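Local coordinates for protein saframycin Mx1 synthetase B (Legionella pneumophila subsp. pneumophila, PDB 3KXW) that belongs to the ANL superfamily of AMP-binding enzymes and holds 5'-O-[(S)-(dodecanoyloxy)(hydroxy)phosphoryl]adenosine in its ligand pocket, at residues P116-T130 with P138-S150. Numbering follows the deposited sequence.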
loop_
_atom_site.group_PDB
_atom_site.type_symbol
_atom_site.label_atom_id
_atom_site.label_comp_id
_atom_site.label_asym_id
_atom_site.label_seq_id
_atom_site.Cartn_x
_atom_site.Cartn_y
_atom_site.Cartn_z
ATOM N N PRO A 116 -21.456 -3.794 -8.279
ATOM C CA PRO A 116 -21.952 -4.039 -6.922
ATOM C C PRO A 116 -23.462 -3.784 -6.832
ATOM O O PRO A 116 -24.012 -3.002 -7.629
ATOM C CB PRO A 116 -21.224 -2.986 -6.100
ATOM C CG PRO A 116 -20.917 -1.884 -7.096
ATOM C CD PRO A 116 -20.542 -2.636 -8.332
ATOM N N VAL A 117 -24.110 -4.425 -5.878
ATOM C CA VAL A 117 -25.554 -4.285 -5.721
ATOM C C VAL A 117 -25.922 -3.171 -4.768
ATOM O O VAL A 117 -27.001 -2.603 -4.884
ATOM C CB VAL A 117 -26.248 -5.599 -5.276
ATOM C CG1 VAL A 117 -26.139 -6.641 -6.375
ATOM C CG2 VAL A 117 -25.702 -6.121 -3.920
ATOM N N ILE A 118 -25.010 -2.865 -3.840
ATOM C CA ILE A 118 -25.204 -1.861 -2.793
ATOM C C ILE A 118 -23.871 -1.170 -2.549
ATOM O O ILE A 118 -22.828 -1.778 -2.736
ATOM C CB ILE A 118 -25.657 -2.496 -1.471
ATOM C CG1 ILE A 118 -27.057 -3.071 -1.605
ATOM C CG2 ILE A 118 -25.635 -1.493 -0.328
ATOM C CD1 ILE A 118 -28.107 -2.013 -1.821
ATOM N N VAL A 119 -23.902 0.110 -2.192
ATOM C CA VAL A 119 -22.710 0.787 -1.684
ATOM C C VAL A 119 -22.984 1.297 -0.263
ATOM O O VAL A 119 -24.046 1.851 0.013
ATOM C CB VAL A 119 -22.190 1.921 -2.634
ATOM C CG1 VAL A 119 -23.278 2.938 -2.944
ATOM C CG2 VAL A 119 -20.965 2.616 -2.039
ATOM N N LEU A 120 -22.041 1.041 0.637
ATOM C CA LEU A 120 -22.078 1.577 1.991
ATOM C C LEU A 120 -21.133 2.759 2.120
ATOM O O LEU A 120 -20.035 2.761 1.572
ATOM C CB LEU A 120 -21.702 0.501 3.022
ATOM C CG LEU A 120 -22.563 -0.762 2.903
ATOM C CD1 LEU A 120 -22.140 -1.799 3.921
ATOM C CD2 LEU A 120 -24.073 -0.470 3.066
HETATM N N MSE A 121 -21.561 3.781 2.836
HETATM C CA MSE A 121 -20.678 4.918 3.098
HETATM C C MSE A 121 -21.230 5.638 4.311
HETATM O O MSE A 121 -22.332 5.341 4.723
HETATM C CB MSE A 121 -20.664 5.853 1.882
HETATM C CG MSE A 121 -22.009 6.539 1.610
HETATM SE SE MSE A 121 -21.939 7.599 -0.050
HETATM C CE MSE A 121 -21.920 6.149 -1.388
ATOM N N ILE A 122 -20.503 6.608 4.868
ATOM C CA ILE A 122 -21.070 7.345 6.005
ATOM C C ILE A 122 -22.100 8.398 5.563
ATOM O O ILE A 122 -22.084 8.843 4.421
ATOM C CB ILE A 122 -20.008 7.996 6.907
ATOM C CG1 ILE A 122 -19.314 9.153 6.185
ATOM C CG2 ILE A 122 -19.028 6.949 7.434
ATOM C CD1 ILE A 122 -18.411 9.965 7.083
ATOM N N ALA A 123 -22.994 8.783 6.477
ATOM C CA ALA A 123 -24.078 9.712 6.156
ATOM C C ALA A 123 -23.597 11.001 5.492
ATOM O O ALA A 123 -24.182 11.454 4.511
ATOM C CB ALA A 123 -24.923 10.020 7.402
ATOM N N ASP A 124 -22.529 11.579 6.020
ATOM C CA ASP A 124 -21.925 12.766 5.418
ATOM C C ASP A 124 -21.632 12.548 3.946
ATOM O O ASP A 124 -21.738 13.477 3.139
ATOM C CB ASP A 124 -20.628 13.152 6.144
ATOM C CG ASP A 124 -20.889 13.877 7.464
ATOM O OD1 ASP A 124 -22.071 14.192 7.753
ATOM O OD2 ASP A 124 -19.916 14.141 8.207
ATOM N N HIS A 125 -21.250 11.325 3.592
ATOM C CA HIS A 125 -20.810 11.068 2.224
ATOM C C HIS A 125 -21.970 10.823 1.269
ATOM O O HIS A 125 -21.845 11.078 0.071
ATOM C CB HIS A 125 -19.783 9.935 2.168
ATOM C CG HIS A 125 -18.380 10.374 2.456
ATOM N ND1 HIS A 125 -17.339 9.482 2.574
ATOM C CD2 HIS A 125 -17.844 11.603 2.655
ATOM C CE1 HIS A 125 -16.220 10.139 2.821
ATOM N NE2 HIS A 125 -16.499 11.428 2.880
ATOM N N ILE A 126 -23.105 10.348 1.784
ATOM C CA ILE A 126 -24.259 10.225 0.913
ATOM C C ILE A 126 -24.685 11.636 0.467
ATOM O O ILE A 126 -25.158 11.823 -0.649
ATOM C CB ILE A 126 -25.449 9.410 1.506
ATOM C CG1 ILE A 126 -26.650 10.290 1.771
ATOM C CG2 ILE A 126 -25.063 8.562 2.698
ATOM C CD1 ILE A 126 -27.698 10.065 0.780
ATOM N N LYS A 127 -24.475 12.632 1.325
ATOM C CA LYS A 127 -24.737 14.014 0.925
ATOM C C LYS A 127 -23.715 14.541 -0.087
ATOM O O LYS A 127 -24.073 15.166 -1.081
ATOM C CB LYS A 127 -24.829 14.927 2.146
ATOM C CG LYS A 127 -26.256 15.196 2.544
ATOM C CD LYS A 127 -26.513 14.901 4.009
ATOM C CE LYS A 127 -27.996 14.599 4.203
ATOM N NZ LYS A 127 -28.482 13.685 3.111
ATOM N N LYS A 128 -22.446 14.268 0.162
ATOM C CA LYS A 128 -21.392 14.760 -0.704
ATOM C C LYS A 128 -21.326 14.038 -2.045
ATOM O O LYS A 128 -21.042 14.666 -3.065
ATOM C CB LYS A 128 -20.034 14.673 -0.007
ATOM C CG LYS A 128 -18.889 15.078 -0.896
ATOM C CD LYS A 128 -17.557 15.088 -0.175
ATOM C CE LYS A 128 -16.448 15.512 -1.152
ATOM N NZ LYS A 128 -15.132 15.693 -0.479
ATOM N N PHE A 129 -21.588 12.733 -2.063
ATOM C CA PHE A 129 -21.384 11.968 -3.296
ATOM C C PHE A 129 -22.629 11.498 -4.021
ATOM O O PHE A 129 -22.526 10.938 -5.108
ATOM C CB PHE A 129 -20.427 10.782 -3.069
ATOM C CG PHE A 129 -19.058 11.203 -2.638
ATOM C CD1 PHE A 129 -18.566 10.849 -1.398
ATOM C CD2 PHE A 129 -18.272 11.982 -3.466
ATOM C CE1 PHE A 129 -17.312 11.248 -1.002
ATOM C CE2 PHE A 129 -17.016 12.382 -3.073
ATOM C CZ PHE A 129 -16.536 12.015 -1.841
ATOM N N THR A 130 -23.807 11.699 -3.445
ATOM C CA THR A 130 -25.014 11.314 -4.174
ATOM C C THR A 130 -25.938 12.513 -4.399
ATOM O O THR A 130 -25.603 13.635 -4.012
ATOM C CB THR A 130 -25.769 10.158 -3.509
ATOM O OG1 THR A 130 -26.455 10.627 -2.340
ATOM C CG2 THR A 130 -24.800 9.042 -3.132
ATOM N N PRO A 138 -31.192 7.131 -2.252
ATOM C CA PRO A 138 -29.929 7.693 -2.732
ATOM C C PRO A 138 -29.173 6.673 -3.572
ATOM O O PRO A 138 -29.262 5.475 -3.304
ATOM C CB PRO A 138 -29.147 7.966 -1.446
ATOM C CG PRO A 138 -30.077 7.691 -0.322
ATOM C CD PRO A 138 -31.157 6.812 -0.819
ATOM N N LYS A 139 -28.440 7.159 -4.572
ATOM C CA LYS A 139 -27.608 6.318 -5.430
ATOM C C LYS A 139 -26.251 6.965 -5.694
ATOM O O LYS A 139 -26.155 8.180 -5.843
ATOM C CB LYS A 139 -28.325 6.029 -6.750
ATOM C CG LYS A 139 -29.561 5.173 -6.568
ATOM C CD LYS A 139 -30.273 4.915 -7.874
ATOM C CE LYS A 139 -31.562 4.145 -7.622
ATOM N NZ LYS A 139 -31.754 3.112 -8.680
ATOM N N PHE A 140 -25.199 6.148 -5.710
ATOM C CA PHE A 140 -23.880 6.611 -6.109
ATOM C C PHE A 140 -23.496 5.907 -7.407
ATOM O O PHE A 140 -23.450 4.681 -7.455
ATOM C CB PHE A 140 -22.841 6.313 -5.011
ATOM C CG PHE A 140 -21.412 6.516 -5.457
ATOM C CD1 PHE A 140 -20.936 7.792 -5.724
ATOM C CD2 PHE A 140 -20.555 5.433 -5.611
ATOM C CE1 PHE A 140 -19.630 7.992 -6.132
ATOM C CE2 PHE A 140 -19.234 5.620 -6.034
ATOM C CZ PHE A 140 -18.772 6.899 -6.291
ATOM N N LEU A 141 -23.254 6.679 -8.464
ATOM C CA LEU A 141 -23.021 6.090 -9.779
ATOM C C LEU A 141 -23.986 4.940 -10.048
ATOM O O LEU A 141 -23.579 3.829 -10.420
ATOM C CB LEU A 141 -21.563 5.632 -9.910
ATOM C CG LEU A 141 -20.449 6.631 -9.577
ATOM C CD1 LEU A 141 -19.096 5.942 -9.741
ATOM C CD2 LEU A 141 -20.509 7.901 -10.471
ATOM N N LYS A 142 -25.274 5.220 -9.836
ATOM C CA LYS A 142 -26.387 4.298 -10.091
ATOM C C LYS A 142 -26.506 3.121 -9.141
ATOM O O LYS A 142 -27.351 2.261 -9.345
ATOM C CB LYS A 142 -26.380 3.764 -11.527
ATOM C CG LYS A 142 -26.192 4.822 -12.584
ATOM C CD LYS A 142 -26.265 4.200 -13.968
ATOM C CE LYS A 142 -25.763 5.170 -15.025
ATOM N NZ LYS A 142 -25.871 4.579 -16.396
ATOM N N ILE A 143 -25.662 3.069 -8.115
ATOM C CA ILE A 143 -25.736 1.967 -7.158
ATOM C C ILE A 143 -26.494 2.423 -5.923
ATOM O O ILE A 143 -26.156 3.453 -5.350
ATOM C CB ILE A 143 -24.334 1.506 -6.681
ATOM C CG1 ILE A 143 -23.373 1.327 -7.856
ATOM C CG2 ILE A 143 -24.466 0.216 -5.870
ATOM C CD1 ILE A 143 -23.908 0.377 -8.921
ATOM N N PRO A 144 -27.510 1.663 -5.500
ATOM C CA PRO A 144 -28.229 2.065 -4.288
ATOM C C PRO A 144 -27.272 2.200 -3.105
ATOM O O PRO A 144 -26.432 1.321 -2.871
ATOM C CB PRO A 144 -29.202 0.903 -4.049
ATOM C CG PRO A 144 -29.450 0.337 -5.408
ATOM C CD PRO A 144 -28.139 0.505 -6.164
ATOM N N ALA A 145 -27.415 3.295 -2.370
ATOM C CA ALA A 145 -26.483 3.634 -1.304
ATOM C C ALA A 145 -27.179 3.566 0.047
ATOM O O ALA A 145 -28.396 3.770 0.147
ATOM C CB ALA A 145 -25.852 5.017 -1.554
ATOM N N ILE A 146 -26.412 3.237 1.080
ATOM C CA ILE A 146 -26.931 3.137 2.437
ATOM C C ILE A 146 -25.928 3.756 3.387
ATOM O O ILE A 146 -24.733 3.424 3.354
ATOM C CB ILE A 146 -27.164 1.676 2.869
ATOM C CG1 ILE A 146 -28.173 0.989 1.960
ATOM C CG2 ILE A 146 -27.629 1.605 4.356
ATOM C CD1 ILE A 146 -28.381 -0.489 2.318
ATOM N N ALA A 147 -26.401 4.678 4.214
ATOM C CA ALA A 147 -25.562 5.293 5.228
ATOM C C ALA A 147 -25.318 4.326 6.370
ATOM O O ALA A 147 -26.260 3.787 6.946
ATOM C CB ALA A 147 -26.226 6.557 5.754
ATOM N N LEU A 148 -24.055 4.134 6.736
ATOM C CA LEU A 148 -23.752 3.151 7.767
ATOM C C LEU A 148 -24.418 3.529 9.099
ATOM O O LEU A 148 -24.901 2.655 9.815
ATOM C CB LEU A 148 -22.233 2.931 7.927
ATOM C CG LEU A 148 -21.820 1.532 8.412
ATOM C CD1 LEU A 148 -22.020 0.434 7.355
ATOM C CD2 LEU A 148 -20.373 1.528 8.920
ATOM N N GLU A 149 -24.482 4.821 9.411
ATOM C CA GLU A 149 -25.129 5.253 10.645
ATOM C C GLU A 149 -26.604 4.857 10.773
ATOM O O GLU A 149 -27.166 4.896 11.873
ATOM C CB GLU A 149 -24.992 6.767 10.838
ATOM C CG GLU A 149 -23.573 7.218 11.108
ATOM C CD GLU A 149 -22.906 7.752 9.856
ATOM O OE1 GLU A 149 -23.331 7.340 8.757
ATOM O OE2 GLU A 149 -21.975 8.590 9.971
ATOM N N SER A 150 -27.237 4.506 9.656
ATOM C CA SER A 150 -28.648 4.138 9.659
ATOM C C SER A 150 -28.813 2.727 10.223
ATOM O O SER A 150 -29.931 2.260 10.504
ATOM C CB SER A 150 -29.202 4.201 8.231
ATOM O OG SER A 150 -28.790 3.070 7.480
HETATM O O HOH W 1 -21.747 10.945 8.582
#
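Strands 118-121 and 143-147 run parallel, their axes 4.8 Å apart and their directions 31° from each other, and Val-119 and Met-121 bond through N and O to Pro-144, Ile-146 and Leu-148. The first bond, Val-119 N to Pro-144 O, measures 2.9 Å; the third, Met-121 N to Ile-146 O, is longer at 3.2 Å. On one face of the sheet Leu-120 and Ile-146 run alongside each other in the same direction, with Leu-120 CD2 3.8 Å from Ile-146 CB. The other face carries Val-119, Met-121, Ala-145 and Ala-147, the last meeting Ile-126 CG2 of the helix. Val-119 CG1, flanked by its own backbone N and C at chi1 55°, packs 3.6 Å from Ala-145 CB. The selenomethionine at Met-121 bends at chi3 (72°), and its CE reaches Phe-140 CB at 3.7 Å. Phe-129 O comes to the edge of the Phe-140 ring, in its plane, while Leu-141 CG sits over one face. At the start of helix 123-129, Glu-149 OE1 accepts from Ala-123 N at 2.7 Å on its syn side, and a water that accepts from Asp-124 N donates to Glu-149 OE2; the carboxylate thus serves two first-turn amides, one directly. Strand 67-71 flanks 118-121 on its other edge, Leu-69 bonding to Ile-118 and Leu-120. Parallel strands 91-95, 67-71, 118-121 and 143-147, with antiparallel 139-140 at the margin, form a mixed sheet within the AMP-binding region of this ANL-family protein.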